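Local coordinates for DUF1214 domain-containing protein (Burkholderia cenocepacia, PDB 6ANS) that is of unknown function but carries two DUF1214 family regions, in a mixed alpha and beta chain with a bound sodium ion in the crystal, at residues 225-228 against 229-233; 260-264 against 265-269. All coordinates share one frame; numbering follows the deposited sequence.

Interaction 1 (225-228 against 229-233)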
# COMPACT_ATOMS: atom_id res chain seq x y z
N LEU A 225 22.04 4.95 -9.31
CA LEU A 225 21.58 6.16 -9.99
C LEU A 225 20.06 6.17 -10.12
O LEU A 225 19.43 7.20 -9.87
CB LEU A 225 22.22 6.27 -11.38
CG LEU A 225 21.93 7.58 -12.11
CD1 LEU A 225 22.38 8.79 -11.29
CD2 LEU A 225 22.60 7.59 -13.48
N ALA A 226 19.46 5.04 -10.49
CA ALA A 226 18.01 5.01 -10.65
C ALA A 226 17.31 5.24 -9.31
O ALA A 226 16.28 5.92 -9.24
CB ALA A 226 17.59 3.69 -11.28
N LEU A 227 17.86 4.69 -8.23
CA LEU A 227 17.26 4.91 -6.92
C LEU A 227 17.43 6.36 -6.47
O LEU A 227 16.53 6.93 -5.86
CB LEU A 227 17.88 3.97 -5.88
CG LEU A 227 17.25 4.18 -4.51
CD1 LEU A 227 15.72 3.90 -4.56
CD2 LEU A 227 17.92 3.36 -3.42
N GLN A 228 18.59 6.96 -6.75
CA GLN A 228 18.78 8.37 -6.44
C GLN A 228 17.68 9.21 -7.08
O GLN A 228 17.08 10.07 -6.44
CB GLN A 228 20.17 8.84 -6.90
CG GLN A 228 20.54 10.28 -6.44
CD GLN A 228 19.97 11.39 -7.35
OE1 GLN A 228 19.55 11.14 -8.48
NE2 GLN A 228 19.95 12.62 -6.83
N GLY A 229 17.39 8.94 -8.36
CA GLY A 229 16.35 9.68 -9.05
C GLY A 229 14.96 9.38 -8.52
O GLY A 229 14.12 10.28 -8.41
N GLY A 230 14.69 8.12 -8.20
CA GLY A 230 13.37 7.77 -7.69
C GLY A 230 13.09 8.40 -6.34
O GLY A 230 11.98 8.88 -6.10
N LEU A 231 14.08 8.41 -5.45
CA LEU A 231 13.86 9.00 -4.13
C LEU A 231 13.58 10.50 -4.23
O LEU A 231 12.63 11.01 -3.62
CB LEU A 231 15.06 8.74 -3.23
CG LEU A 231 15.18 7.29 -2.72
CD1 LEU A 231 16.53 7.06 -2.06
CD2 LEU A 231 14.04 6.98 -1.77
N MSE A 232 14.39 11.23 -5.00
CA MSE A 232 14.21 12.67 -5.11
C MSE A 232 12.87 12.98 -5.78
O MSE A 232 12.14 13.87 -5.34
CB MSE A 232 15.38 13.33 -5.85
CG MSE A 232 16.70 13.31 -5.04
SE MSE A 232 16.48 13.57 -3.06
CE MSE A 232 15.68 15.38 -3.12
N ARG A 233 12.51 12.22 -6.83
CA ARG A 233 11.20 12.44 -7.45
C ARG A 233 10.08 12.16 -6.46
O ARG A 233 9.09 12.91 -6.40
CB ARG A 233 11.04 11.59 -8.71
CG ARG A 233 11.73 12.20 -9.97
CD ARG A 233 11.39 11.41 -11.24
NE ARG A 233 12.01 10.08 -11.22
CZ ARG A 233 13.27 9.85 -11.57
NH1 ARG A 233 14.03 10.85 -11.99
NH2 ARG A 233 13.76 8.62 -11.51
O HOH W 1 13.55 6.27 -10.88
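The first torsions of L227 and L231, one helical turn apart, set their branches against each other: CG of L227 lies anti to its own N (chi1 -180°), whereas in L231 CG is anti to the carbonyl carbon (chi1 -74°). The two isobutyl groups cross obliquely, with L227 CG 3.8 Å from L231 CD1, and L231 CG also rests 3.4 Å from the carbonyl oxygen O of L227. Q228, the residue after L227, shares its first torsion but bends at the second, which brings NE2 to 3.8 Å from CG of selenomethionine M232. That is a van der Waals touch where the two chains cross at a slant; M232 bends again at its second and third torsions. Beneath the side chains runs the regular i to i+4 ladder: G229, G230, L231 and M232 donate to the carbonyls of L225, A226, L227 and Q228, the bond from L231 N to L227 O measuring 2.9 Å. R233 folds back along the helix, laying one face of its guanidinium over G229 O, 3.3 Å above the plane. A water donates to A226 O at 3.2 Å. All this belongs to the first turns of helix 224-251, where L225, L227 and Q228 touch helix 24-33, Q228 and M232 meet helix 35-46, and L227 and R233 reach V82 and H81 of helix 60-83.

Interaction 2 (260-264 against 265-269)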
# COMPACT_ATOMS: atom_id res chain seq x y z
N PRO A 260 -19.10 26.80 -8.57
CA PRO A 260 -19.01 27.22 -9.96
C PRO A 260 -18.29 26.18 -10.80
O PRO A 260 -17.53 25.35 -10.27
CB PRO A 260 -18.20 28.53 -9.89
CG PRO A 260 -17.33 28.34 -8.71
CD PRO A 260 -18.15 27.55 -7.72
N PRO A 261 -18.52 26.19 -12.12
CA PRO A 261 -17.75 25.31 -13.02
C PRO A 261 -16.26 25.61 -12.90
O PRO A 261 -15.85 26.77 -12.80
CB PRO A 261 -18.28 25.67 -14.41
CG PRO A 261 -19.57 26.40 -14.19
CD PRO A 261 -19.45 27.07 -12.85
N ALA A 262 -15.44 24.56 -12.96
CA ALA A 262 -14.00 24.72 -12.88
C ALA A 262 -13.43 25.12 -14.24
O ALA A 262 -14.11 25.07 -15.27
CB ALA A 262 -13.33 23.44 -12.40
N ASP A 263 -12.18 25.56 -14.22
CA ASP A 263 -11.39 25.71 -15.44
C ASP A 263 -11.14 24.31 -15.98
O ASP A 263 -10.29 23.58 -15.46
CB ASP A 263 -10.10 26.45 -15.13
CG ASP A 263 -9.20 26.65 -16.35
OD1 ASP A 263 -9.26 25.85 -17.31
OD2 ASP A 263 -8.39 27.60 -16.33
N GLN A 264 -11.87 23.92 -17.03
CA GLN A 264 -11.81 22.53 -17.49
C GLN A 264 -10.42 22.17 -18.02
O GLN A 264 -9.88 21.11 -17.69
CB GLN A 264 -12.89 22.27 -18.55
CG GLN A 264 -14.32 22.51 -18.04
CD GLN A 264 -14.65 21.68 -16.78
OE1 GLN A 264 -14.33 20.50 -16.70
NE2 GLN A 264 -15.27 22.33 -15.80
N ALA A 265 -9.82 23.05 -18.83
CA ALA A 265 -8.49 22.78 -19.36
C ALA A 265 -7.48 22.59 -18.24
O ALA A 265 -6.57 21.75 -18.35
CB ALA A 265 -8.04 23.92 -20.29
N LEU A 266 -7.62 23.34 -17.16
CA LEU A 266 -6.75 23.15 -16.01
C LEU A 266 -6.97 21.78 -15.37
O LEU A 266 -6.00 21.09 -15.02
CB LEU A 266 -6.99 24.27 -14.98
CG LEU A 266 -6.15 24.16 -13.70
CD1 LEU A 266 -4.66 24.30 -13.99
CD2 LEU A 266 -6.60 25.23 -12.71
N CYS A 267 -8.23 21.35 -15.22
CA CYS A 267 -8.48 20.02 -14.65
C CYS A 267 -7.88 18.93 -15.51
O CYS A 267 -7.33 17.96 -14.99
CB CYS A 267 -9.98 19.78 -14.48
SG CYS A 267 -10.71 20.81 -13.23
N GLN A 268 -7.98 19.07 -16.84
CA GLN A 268 -7.37 18.10 -17.74
C GLN A 268 -5.85 18.10 -17.58
O GLN A 268 -5.22 17.03 -17.58
CB GLN A 268 -7.77 18.40 -19.19
CG GLN A 268 -9.28 18.23 -19.50
CD GLN A 268 -9.81 16.85 -19.04
OE1 GLN A 268 -9.19 15.81 -19.30
NE2 GLN A 268 -10.94 16.84 -18.32
N SER A 269 -5.24 19.29 -17.44
CA SER A 269 -3.79 19.39 -17.40
C SER A 269 -3.18 18.73 -16.16
O SER A 269 -2.00 18.36 -16.20
CB SER A 269 -3.34 20.87 -17.48
OG SER A 269 -3.54 21.56 -16.25
O HOH W 2 -12.98 18.89 -18.04
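Hydrogen bonds between D263 and the turn that follows it dominate this contact. D263 OD1 accepts from L266 N at 3.0 Å, with the N-H well directed (161°) but arriving from above the carboxylate plane. The extended first torsion of D263, chi1 180°, swings the carboxylate beside its own carbonyl and back over the helix start. The main-chain oxygen is used as well: D263 O takes C267 N at 3.0 Å in the carbonyl plane, and Q264 O takes Q268 N. At the far end S269 OG donates to L266 O at 2.8 Å and also bonds K148 NZ.

Amide and water links form a second group. Q264 NE2 bonds Y278 O and, weakly, A262 O, while a water donates to Q264 OE1 and accepts from Q268 NE2 at 2.9 Å; that NE2 also donates to D273 O.

The apolar touch is a single one, A262 CB on C267 SG at 3.8 Å. Separately, the CB of L266 makes van der Waals contact with the carboxylate, 3.5 Å from D263 CG, the two side chains crossing at about a right angle. The bond from L266 N to D263 OD1 makes D263 the N-cap of the short helix 264-269, beside strand 276-284.

Each contact is local, within its own continuous run of chain, and they sit on consecutive helices, 224-251 and 264-269, with centres 32 Å apart and no direct touch. Interaction 1 is partly buried and lies near the start of a long helix, with several side chains touching other helices, and leucine packing joins the backbone ladder. Interaction 2 is a surface contact at a helix start, where a carboxylate and amide groups do most of the work, a water links two glutamines, and only C267 is buried. Residues 225-233 are surrounded by helices 24-33, 35-46 and 60-83, while 260-269 touches strand 276-284 and nearby loops.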